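PDB 3HUF: DNA repair and telomere maintenance protein nbs1 from Schizosaccharomyces pombe, which serves in the MRN complex for DNA double-strand break repair and telomere maintenance, binding phosphorylated partners such as Ctp1 through its N-terminal FHA and BRCT domains. Local coordinates for residues A[57-60]-A[61-64]; A[91-95]-A[96-100]; A[239-242]-A[243-247]; A[165-168]-A[169-173]. All blocks are in the same frame, centred on the assembly; numbering follows the deposited sequence.

In the fold
Interactions 1 and 2 belong to the FHA domain, interaction 4 to the first BRCT repeat and interaction 3 to the second. Interaction 4 is the most buried, interaction 2 lies at the surface, and the other two are partly buried. Interactions 3 and 4, centres about 10 Å apart, sit on two helices, 238-246 and 163-170, that pack against each other where the BRCT repeats meet; in each a side chain one turn further on covers an aromatic face. Interaction 1, a short helix end, combines a T-shaped ring pair with bridging waters. Interaction 2 is a purely apolar touch at a strand connection, linked to interaction 1 through Lys-96 NZ and Gly-63 O.

Interaction 1 (A[57-60]-A[61-64])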
loop_
_atom_site.group_PDB
_atom_site.type_symbol
_atom_site.label_atom_id
_atom_site.label_comp_id
_atom_site.label_asym_id
_atom_site.label_seq_id
_atom_site.Cartn_x
_atom_site.Cartn_y
_atom_site.Cartn_z
ATOM N N GLU A 57 -12.457 -4.212 -4.993
ATOM C CA GLU A 57 -11.258 -4.767 -5.613
ATOM C C GLU A 57 -10.552 -3.720 -6.478
ATOM O O GLU A 57 -9.334 -3.635 -6.478
ATOM C CB GLU A 57 -11.588 -6.032 -6.420
ATOM C CG GLU A 57 -10.341 -6.888 -6.754
ATOM C CD GLU A 57 -9.324 -6.980 -5.581
ATOM O OE1 GLU A 57 -9.674 -7.579 -4.534
ATOM O OE2 GLU A 57 -8.185 -6.471 -5.705
ATOM N N LYS A 58 -11.343 -2.896 -7.157
ATOM C CA LYS A 58 -10.824 -1.806 -7.973
ATOM C C LYS A 58 -9.919 -0.840 -7.260
ATOM O O LYS A 58 -8.982 -0.330 -7.867
ATOM C CB LYS A 58 -11.963 -1.064 -8.668
ATOM C CG LYS A 58 -12.817 -0.190 -7.796
ATOM C CD LYS A 58 -14.072 0.207 -8.552
ATOM C CE LYS A 58 -14.958 1.058 -7.696
ATOM N NZ LYS A 58 -16.324 1.113 -8.278
ATOM N N ASP A 59 -10.174 -0.607 -5.969
ATOM C CA ASP A 59 -9.418 0.366 -5.184
ATOM C C ASP A 59 -7.999 -0.121 -4.937
ATOM O O ASP A 59 -7.092 0.697 -4.715
ATOM C CB ASP A 59 -10.103 0.614 -3.838
ATOM C CG ASP A 59 -11.520 1.208 -3.992
ATOM O OD1 ASP A 59 -11.736 2.051 -4.884
ATOM O OD2 ASP A 59 -12.418 0.821 -3.219
ATOM N N TYR A 60 -7.810 -1.442 -4.947
ATOM C CA TYR A 60 -6.448 -2.035 -4.819
ATOM C C TYR A 60 -5.588 -1.602 -6.017
ATOM O O TYR A 60 -4.398 -1.361 -5.878
ATOM C CB TYR A 60 -6.512 -3.565 -4.726
ATOM C CG TYR A 60 -5.170 -4.273 -4.988
ATOM C CD1 TYR A 60 -4.150 -4.265 -4.038
ATOM C CD2 TYR A 60 -4.938 -4.934 -6.201
ATOM C CE1 TYR A 60 -2.922 -4.893 -4.291
ATOM C CE2 TYR A 60 -3.727 -5.554 -6.467
ATOM C CZ TYR A 60 -2.729 -5.532 -5.520
ATOM O OH TYR A 60 -1.550 -6.152 -5.800
ATOM N N PHE A 61 -6.220 -1.464 -7.186
ATOM C CA PHE A 61 -5.519 -1.031 -8.390
ATOM C C PHE A 61 -5.441 0.485 -8.597
ATOM O O PHE A 61 -4.446 0.978 -9.135
ATOM C CB PHE A 61 -6.163 -1.675 -9.621
ATOM C CG PHE A 61 -6.022 -3.152 -9.650
ATOM C CD1 PHE A 61 -7.059 -3.979 -9.241
ATOM C CD2 PHE A 61 -4.833 -3.728 -10.048
ATOM C CE1 PHE A 61 -6.916 -5.366 -9.282
ATOM C CE2 PHE A 61 -4.688 -5.096 -10.086
ATOM C CZ PHE A 61 -5.732 -5.915 -9.708
ATOM N N THR A 62 -6.478 1.222 -8.192
ATOM C CA THR A 62 -6.517 2.673 -8.436
ATOM C C THR A 62 -5.877 3.469 -7.294
ATOM O O THR A 62 -5.469 4.624 -7.476
ATOM C CB THR A 62 -7.964 3.179 -8.576
ATOM O OG1 THR A 62 -8.653 2.987 -7.312
ATOM C CG2 THR A 62 -8.683 2.439 -9.673
ATOM N N GLY A 63 -5.833 2.877 -6.115
ATOM C CA GLY A 63 -5.424 3.602 -4.911
ATOM C C GLY A 63 -6.510 4.534 -4.374
ATOM O O GLY A 63 -6.229 5.389 -3.528
ATOM N N GLY A 64 -7.743 4.377 -4.858
ATOM C CA GLY A 64 -8.859 5.212 -4.392
ATOM C C GLY A 64 -9.228 4.874 -2.944
ATOM O O GLY A 64 -8.927 3.770 -2.467
HETATM O O HOH W 1 -6.748 2.179 -2.125
HETATM O O HOH W 2 -11.135 3.126 -7.203
#
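Tyr-60 and Phe-61, neighbours on the short helix 57-62, form a T-shaped ring pair. The centroids are 4.8 Å apart and the planes stand at 76°, with the tyrosine giving its edge and the phenylalanine its face. From CB, which lies close to the Phe-61 backbone N, the Tyr-60 side chain runs out with CG trans to its own N (chi1 164°). This brings CD2 over the centre of the Phe-61 ring, 3.7 Å from CE1, while CE2 reaches the CE2 and CZ side of that ring. The tip, OH, is hydrogen-bonded to Arg-143 O, which ties the residue to the first BRCT repeat. Phe-61 CD1 also lies 3.6 Å from Glu-57 O, one turn back.

The helix ends beside this pair. Thr-62 N donates to Lys-58 O and Gly-63 N to Asp-59 O (2.9 Å). Thr-62 OG1 accepts from Gly-64 N (3.0 Å), which closes an ST turn. One water bridges Asp-59 OD1 and Thr-62 OG1; another donates to both Asp-59 O and Gly-64 O, at 2.7 Å from the latter. Asp-59 OD2 accepts from the backbone N of Ser-56, while OD1 reaches Thr-62 OG1 through the first of these waters. Gly-63 has positive phi, a conformation that favours glycine. The whole is a helix C-terminus running into an ST turn, within the FHA domain where it meets the first BRCT repeat.

Interaction 2 (A[91-95]-A[96-100])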
loop_
_atom_site.group_PDB
_atom_site.type_symbol
_atom_site.label_atom_id
_atom_site.label_comp_id
_atom_site.label_asym_id
_atom_site.label_seq_id
_atom_site.Cartn_x
_atom_site.Cartn_y
_atom_site.Cartn_z
ATOM N N ASP A 91 -24.518 12.583 2.225
ATOM C CA ASP A 91 -23.690 12.665 1.029
ATOM C C ASP A 91 -22.573 11.626 1.149
ATOM O O ASP A 91 -22.198 11.258 2.240
ATOM C CB ASP A 91 -23.049 14.050 0.907
ATOM C CG ASP A 91 -24.016 15.121 0.429
ATOM O OD1 ASP A 91 -24.863 14.840 -0.445
ATOM O OD2 ASP A 91 -23.902 16.269 0.902
ATOM N N SER A 92 -22.044 11.178 0.023
ATOM C CA SER A 92 -20.881 10.310 0.007
ATOM C C SER A 92 -19.761 10.941 -0.783
ATOM O O SER A 92 -19.990 11.677 -1.742
ATOM C CB SER A 92 -21.181 8.913 -0.542
ATOM O OG SER A 92 -22.381 8.864 -1.258
ATOM N N TYR A 93 -18.547 10.623 -0.362
ATOM C CA TYR A 93 -17.361 11.272 -0.865
ATOM C C TYR A 93 -16.325 10.226 -1.185
ATOM O O TYR A 93 -16.110 9.311 -0.394
ATOM C CB TYR A 93 -16.838 12.265 0.181
ATOM C CG TYR A 93 -17.583 13.589 0.139
ATOM C CD1 TYR A 93 -18.747 13.811 0.892
ATOM C CD2 TYR A 93 -17.135 14.611 -0.694
ATOM C CE1 TYR A 93 -19.425 15.037 0.812
ATOM C CE2 TYR A 93 -17.796 15.818 -0.774
ATOM C CZ TYR A 93 -18.933 16.033 -0.028
ATOM O OH TYR A 93 -19.541 17.277 -0.174
ATOM N N LYS A 94 -15.710 10.350 -2.360
ATOM C CA LYS A 94 -14.559 9.531 -2.716
ATOM C C LYS A 94 -13.293 10.323 -2.963
ATOM O O LYS A 94 -12.369 9.837 -3.594
ATOM C CB LYS A 94 -14.874 8.593 -3.879
ATOM C CG LYS A 94 -15.092 7.174 -3.383
ATOM C CD LYS A 94 -15.207 6.172 -4.517
ATOM C CE LYS A 94 -15.445 4.762 -3.943
ATOM N NZ LYS A 94 -15.435 3.673 -4.960
ATOM N N GLU A 95 -13.243 11.540 -2.447
ATOM C CA GLU A 95 -12.029 12.348 -2.478
ATOM C C GLU A 95 -11.159 11.941 -1.292
ATOM O O GLU A 95 -11.661 11.378 -0.316
ATOM C CB GLU A 95 -12.393 13.817 -2.311
ATOM C CG GLU A 95 -12.982 14.459 -3.543
ATOM C CD GLU A 95 -14.299 15.117 -3.221
ATOM O OE1 GLU A 95 -14.291 16.171 -2.526
ATOM O OE2 GLU A 95 -15.350 14.572 -3.651
ATOM N N LYS A 96 -9.873 12.260 -1.351
ATOM C CA LYS A 96 -8.955 11.812 -0.308
ATOM C C LYS A 96 -8.752 12.828 0.827
ATOM O O LYS A 96 -8.047 12.544 1.781
ATOM C CB LYS A 96 -7.622 11.395 -0.931
ATOM C CG LYS A 96 -7.780 10.233 -1.904
ATOM C CD LYS A 96 -6.544 10.043 -2.746
ATOM C CE LYS A 96 -6.619 8.693 -3.461
ATOM N NZ LYS A 96 -5.295 8.320 -4.015
ATOM N N ASP A 97 -9.381 13.991 0.707
ATOM C CA ASP A 97 -9.292 15.049 1.703
ATOM C C ASP A 97 -10.667 15.640 1.955
ATOM O O ASP A 97 -11.279 16.223 1.054
ATOM C CB ASP A 97 -8.363 16.159 1.223
ATOM C CG ASP A 97 -6.915 15.750 1.260
ATOM O OD1 ASP A 97 -6.281 15.921 2.321
ATOM O OD2 ASP A 97 -6.402 15.271 0.222
ATOM N N LEU A 98 -11.149 15.493 3.183
ATOM C CA LEU A 98 -12.456 16.033 3.574
ATOM C C LEU A 98 -12.320 16.976 4.770
ATOM O O LEU A 98 -11.693 16.638 5.783
ATOM C CB LEU A 98 -13.442 14.894 3.889
ATOM C CG LEU A 98 -13.613 13.719 2.906
ATOM C CD1 LEU A 98 -14.536 12.685 3.475
ATOM C CD2 LEU A 98 -14.129 14.179 1.523
ATOM N N LYS A 99 -12.899 18.165 4.639
ATOM C CA LYS A 99 -12.893 19.153 5.696
ATOM C C LYS A 99 -14.335 19.209 6.188
ATOM O O LYS A 99 -15.230 19.613 5.456
ATOM C CB LYS A 99 -12.416 20.490 5.111
ATOM C CG LYS A 99 -12.415 21.672 6.030
ATOM C CD LYS A 99 -11.961 22.940 5.287
ATOM C CE LYS A 99 -12.940 24.103 5.480
ATOM N NZ LYS A 99 -12.475 25.099 6.522
ATOM N N ILE A 100 -14.569 18.729 7.408
ATOM C CA ILE A 100 -15.930 18.523 7.892
ATOM C C ILE A 100 -16.182 19.513 9.029
ATOM O O ILE A 100 -15.489 19.483 10.073
ATOM C CB ILE A 100 -16.152 17.079 8.388
ATOM C CG1 ILE A 100 -15.897 16.064 7.261
ATOM C CG2 ILE A 100 -17.542 16.919 9.001
ATOM C CD1 ILE A 100 -15.472 14.696 7.731
#
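Leu-98 and Tyr-93 meet at an oblique angle across the turn that joins strand 91-93 to strand 97-102. The tyrosine CB points toward the following strand, and the leucine reaches back with the end of its side chain. Its CD2 methyl does most of the touching: it lies 3.6 Å from Tyr-93 CB and 3.8 Å from Tyr-93 CD2, against the root of the side chain and, obliquely, the CG-CD2 part of the ring. The other methyl, CD1, comes to 4.0 Å from the same CB, so both methyls of the leucine face that carbon, CD2 the nearer. Leu-98 CG is swung trans to its carbonyl carbon (chi1 -49°), which carries both methyls back toward the first strand. CD2 is also 4.2 Å from Glu-95 CB.

Glu-95 bends its chain at chi2, and its CD comes to the edge of the Tyr-93 ring, in the ring plane; OE1 has a weak hydrogen bond from Asn-82 ND2. Lys-96 points its CB away from the preceding residues and runs out extended, giving NZ to Gly-63 O. The two strands belong to different sheets of the FHA domain: Tyr-93 is paired by backbone bonds with Phe-68, and Leu-98 with Ala-111. Val-81 touches both Tyr-93 and Leu-98, and Phe-68 also packs on the leucine.

The contact between the two side chains is carbon on carbon and carries no directional bond, so its fit depends on shape. The polar ends of Glu-95 and Lys-96 turn to Asn-82 and Gly-63, leaving the leucine and the base of the tyrosine as the apolar element where one sheet passes to the other.

Interaction 3 (A[239-242]-A[243-247]); sequences ESHH and LLELL
His-242 is gripped from two directions by residues further along the same helix. At its edge, ND1 donates to Glu-245 OE2 at 3.2 Å with an N-H...O angle of 170°; the oxygen lies in the ring plane, while the carboxylate is turned 75° to the ring. Over one face sits Leu-246, its CG 4.0 Å from the ring centroid in a CH-pi contact, with Leu-246 CD2 3.6 Å from His-242 CE1. The imidazole is placed for both by CG lying trans to the backbone N (chi1 -176°). Replacing it by an alanine would probably leave the Glu-245 carboxylate without its ND1 partner and the leucine without its aromatic support.

Behind these lies the helical backbone: Glu-245 N donates to His-241 O (2.8 Å) and Leu-246 N to His-242 O (2.9 Å), fixing the spacing of the three side chains. Further out, the His-242 side chain touches Tyr-167 of helix 163-170, and Leu-243 packs on Tyr-167 and Leu-170. Leu-244 turns to Ile-251 and to Leu-297 of helix 294-302. Helix 238-246 is the connection of a beta-alpha-beta unit, between parallel strands 230-234 and 250-254 of the second BRCT repeat.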
loop_
_atom_site.group_PDB
_atom_site.type_symbol
_atom_site.label_atom_id
_atom_site.label_comp_id
_atom_site.label_asym_id
_atom_site.label_seq_id
_atom_site.Cartn_x
_atom_site.Cartn_y
_atom_site.Cartn_z
ATOM N N GLU A 239 5.128 -5.421 -16.511
ATOM C CA GLU A 239 5.740 -5.629 -15.203
ATOM C C GLU A 239 7.141 -6.239 -15.319
ATOM O O GLU A 239 8.076 -5.766 -14.669
ATOM C CB GLU A 239 4.864 -6.541 -14.330
ATOM C CG GLU A 239 3.543 -5.945 -13.925
ATOM C CD GLU A 239 2.514 -5.912 -15.038
ATOM O OE1 GLU A 239 2.156 -6.971 -15.571
ATOM O OE2 GLU A 239 2.056 -4.810 -15.381
ATOM N N SER A 240 7.283 -7.288 -16.128
ATOM C CA SER A 240 8.607 -7.903 -16.313
ATOM C C SER A 240 9.544 -6.984 -17.078
ATOM O O SER A 240 10.725 -6.916 -16.763
ATOM C CB SER A 240 8.543 -9.314 -16.911
ATOM O OG SER A 240 7.425 -9.478 -17.755
ATOM N N HIS A 241 9.001 -6.254 -18.053
ATOM C CA HIS A 241 9.732 -5.184 -18.755
ATOM C C HIS A 241 10.226 -4.126 -17.756
ATOM O O HIS A 241 11.386 -3.709 -17.792
ATOM C CB HIS A 241 8.844 -4.522 -19.825
ATOM C CG HIS A 241 9.481 -3.344 -20.504
ATOM N ND1 HIS A 241 10.109 -3.440 -21.726
ATOM C CD2 HIS A 241 9.569 -2.042 -20.140
ATOM C CE1 HIS A 241 10.577 -2.255 -22.076
ATOM N NE2 HIS A 241 10.258 -1.388 -21.132
ATOM N N HIS A 242 9.347 -3.698 -16.861
ATOM C CA HIS A 242 9.743 -2.698 -15.883
ATOM C C HIS A 242 10.766 -3.248 -14.885
ATOM O O HIS A 242 11.686 -2.542 -14.488
ATOM C CB HIS A 242 8.537 -2.091 -15.171
ATOM C CG HIS A 242 8.896 -0.993 -14.217
ATOM N ND1 HIS A 242 9.726 0.051 -14.565
ATOM C CD2 HIS A 242 8.542 -0.778 -12.926
ATOM C CE1 HIS A 242 9.868 0.862 -13.531
ATOM N NE2 HIS A 242 9.169 0.377 -12.521
ATOM N N LEU A 243 10.593 -4.505 -14.497
ATOM C CA LEU A 243 11.558 -5.207 -13.665
ATOM C C LEU A 243 12.955 -5.189 -14.318
ATOM O O LEU A 243 13.934 -4.801 -13.671
ATOM C CB LEU A 243 11.060 -6.636 -13.371
ATOM C CG LEU A 243 11.896 -7.725 -12.676
ATOM C CD1 LEU A 243 12.873 -7.185 -11.697
ATOM C CD2 LEU A 243 10.970 -8.695 -11.971
ATOM N N LEU A 244 13.029 -5.564 -15.594
ATOM C CA LEU A 244 14.300 -5.576 -16.331
ATOM C C LEU A 244 14.868 -4.177 -16.591
ATOM O O LEU A 244 16.082 -3.982 -16.536
ATOM C CB LEU A 244 14.178 -6.373 -17.633
ATOM C CG LEU A 244 13.664 -7.802 -17.466
ATOM C CD1 LEU A 244 13.313 -8.382 -18.820
ATOM C CD2 LEU A 244 14.679 -8.691 -16.726
ATOM N N GLU A 245 13.990 -3.219 -16.883
ATOM C CA GLU A 245 14.359 -1.803 -16.906
ATOM C C GLU A 245 15.072 -1.389 -15.624
ATOM O O GLU A 245 16.147 -0.801 -15.676
ATOM C CB GLU A 245 13.119 -0.931 -17.042
ATOM C CG GLU A 245 12.970 -0.252 -18.370
ATOM C CD GLU A 245 11.845 0.772 -18.364
ATOM O OE1 GLU A 245 11.746 1.517 -19.360
ATOM O OE2 GLU A 245 11.070 0.833 -17.372
ATOM N N LEU A 246 14.454 -1.697 -14.477
ATOM C CA LEU A 246 15.020 -1.378 -13.164
ATOM C C LEU A 246 16.423 -1.950 -12.933
ATOM O O LEU A 246 17.175 -1.410 -12.123
ATOM C CB LEU A 246 14.076 -1.791 -12.032
ATOM C CG LEU A 246 12.759 -1.004 -11.952
ATOM C CD1 LEU A 246 11.891 -1.471 -10.791
ATOM C CD2 LEU A 246 13.007 0.511 -11.888
ATOM N N LEU A 247 16.771 -3.015 -13.662
ATOM C CA LEU A 247 18.109 -3.593 -13.615
ATOM C C LEU A 247 19.046 -2.880 -14.590
ATOM O O LEU A 247 20.232 -3.192 -14.657
ATOM C CB LEU A 247 18.067 -5.100 -13.905
ATOM C CG LEU A 247 17.163 -5.948 -12.999
ATOM C CD1 LEU A 247 17.111 -7.406 -13.445
ATOM C CD2 LEU A 247 17.581 -5.849 -11.529
#

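Interaction 4 (A[165-168]-A[169-173])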
loop_
_atom_site.group_PDB
_atom_site.type_symbol
_atom_site.label_atom_id
_atom_site.label_comp_id
_atom_site.label_asym_id
_atom_site.label_seq_id
_atom_site.Cartn_x
_atom_site.Cartn_y
_atom_site.Cartn_z
ATOM N N THR A 165 8.281 -11.100 -5.317
ATOM C CA THR A 165 9.058 -10.530 -4.224
ATOM C C THR A 165 10.203 -9.680 -4.750
ATOM O O THR A 165 10.404 -8.564 -4.280
ATOM C CB THR A 165 9.596 -11.611 -3.286
ATOM O OG1 THR A 165 8.508 -12.432 -2.854
ATOM C CG2 THR A 165 10.254 -10.971 -2.079
ATOM N N MET A 166 10.933 -10.211 -5.732
ATOM C CA MET A 166 12.058 -9.510 -6.336
ATOM C C MET A 166 11.610 -8.169 -6.913
ATOM O O MET A 166 12.280 -7.141 -6.733
ATOM C CB MET A 166 12.648 -10.344 -7.465
ATOM C CG MET A 166 13.182 -11.711 -7.074
ATOM S SD MET A 166 13.474 -12.717 -8.554
ATOM C CE MET A 166 13.892 -14.315 -7.809
ATOM N N TYR A 167 10.474 -8.209 -7.613
ATOM C CA TYR A 167 9.874 -7.045 -8.222
ATOM C C TYR A 167 9.455 -6.003 -7.195
ATOM O O TYR A 167 9.774 -4.827 -7.359
ATOM C CB TYR A 167 8.691 -7.443 -9.101
ATOM C CG TYR A 167 8.173 -6.301 -9.946
ATOM C CD1 TYR A 167 9.047 -5.508 -10.703
ATOM C CD2 TYR A 167 6.810 -6.013 -10.000
ATOM C CE1 TYR A 167 8.581 -4.462 -11.483
ATOM C CE2 TYR A 167 6.333 -4.973 -10.785
ATOM C CZ TYR A 167 7.212 -4.206 -11.521
ATOM O OH TYR A 167 6.710 -3.166 -12.268
ATOM N N ALA A 168 8.774 -6.443 -6.127
ATOM C CA ALA A 168 8.388 -5.553 -5.043
ATOM C C ALA A 168 9.600 -4.872 -4.416
ATOM O O ALA A 168 9.589 -3.663 -4.181
ATOM C CB ALA A 168 7.613 -6.295 -3.994
ATOM N N PHE A 169 10.642 -5.652 -4.142
ATOM C CA PHE A 169 11.887 -5.110 -3.604
ATOM C C PHE A 169 12.455 -3.983 -4.473
ATOM O O PHE A 169 12.850 -2.922 -3.975
ATOM C CB PHE A 169 12.921 -6.234 -3.499
ATOM C CG PHE A 169 14.156 -5.844 -2.772
ATOM C CD1 PHE A 169 14.144 -5.705 -1.391
ATOM C CD2 PHE A 169 15.344 -5.621 -3.462
ATOM C CE1 PHE A 169 15.290 -5.357 -0.707
ATOM C CE2 PHE A 169 16.489 -5.276 -2.782
ATOM C CZ PHE A 169 16.465 -5.138 -1.407
ATOM N N LEU A 170 12.496 -4.234 -5.780
ATOM C CA LEU A 170 13.089 -3.303 -6.727
ATOM C C LEU A 170 12.297 -2.016 -6.924
ATOM O O LEU A 170 12.898 -0.949 -7.051
ATOM C CB LEU A 170 13.338 -3.988 -8.068
ATOM C CG LEU A 170 14.566 -4.898 -8.069
ATOM C CD1 LEU A 170 14.526 -5.806 -9.268
ATOM C CD2 LEU A 170 15.825 -4.059 -8.081
ATOM N N LYS A 171 10.966 -2.103 -6.946
ATOM C CA LYS A 171 10.159 -0.881 -7.071
ATOM C C LYS A 171 9.922 -0.166 -5.724
ATOM O O LYS A 171 9.063 0.709 -5.604
ATOM C CB LYS A 171 8.862 -1.091 -7.902
ATOM C CG LYS A 171 8.076 -2.366 -7.652
ATOM C CD LYS A 171 6.707 -2.316 -8.343
ATOM C CE LYS A 171 5.697 -3.282 -7.688
ATOM N NZ LYS A 171 4.266 -2.893 -7.991
ATOM N N LYS A 172 10.714 -0.553 -4.723
ATOM C CA LYS A 172 10.759 0.091 -3.401
ATOM C C LYS A 172 9.498 -0.063 -2.559
ATOM O O LYS A 172 9.193 0.766 -1.695
ATOM C CB LYS A 172 11.237 1.547 -3.500
ATOM C CG LYS A 172 12.700 1.651 -3.947
ATOM C CD LYS A 172 13.007 2.987 -4.598
ATOM C CE LYS A 172 14.496 3.120 -4.854
ATOM N NZ LYS A 172 14.861 4.514 -5.257
ATOM N N THR A 173 8.767 -1.141 -2.822
ATOM C CA THR A 173 7.618 -1.512 -2.022
ATOM C C THR A 173 8.140 -2.047 -0.685
ATOM O O THR A 173 9.246 -2.576 -0.621
ATOM C CB THR A 173 6.806 -2.572 -2.754
ATOM O OG1 THR A 173 6.486 -2.073 -4.053
ATOM C CG2 THR A 173 5.518 -2.900 -2.029
HETATM O O HOH W 3 4.199 -1.863 -11.159
#
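Lys-171 lays its aliphatic chain over one face of the Tyr-167 ring, one helical turn back. This CH-pi contact puts CD 3.9 Å from the ring centroid, shifted toward the rim on the CE2-CZ side, and Lys-171 CE 3.6 Å from Tyr-167 CE2. The lysine starts with CG between its own N and carbonyl carbon (chi1 42°), then runs extended, which carries it across the ring.

The polar ends meet through water: one water accepts from Tyr-167 OH at 3.0 Å and, weakly, from Lys-171 NZ. The ammonium group also makes a salt bridge with Asp-144. A methionine in place of the lysine would probably leave that aspartate without its ionic mate.

Backbone bonds finish helix 163-170 with a Schellman motif. Thr-173 N donates to Ala-168 O at 3.0 Å and Lys-172 N to Phe-169 O at 3.3 Å, with Lys-172, at positive phi, as the C-prime residue. The chain then enters strand 174-176, completing a beta-alpha-beta crossover of the first BRCT repeat. Before the turn, Phe-169 N donates to Thr-165 O at 2.9 Å and Lys-171 N to Tyr-167 O at 3.0 Å.

Apolar packing covers the rest. Ala-168 CB lies 4.0 Å from Thr-173 CB, both against Phe-151. Met-166, Phe-169 and Leu-170 touch Trp-298 of helix 294-302, and Phe-169 meets the ring of Phe-215.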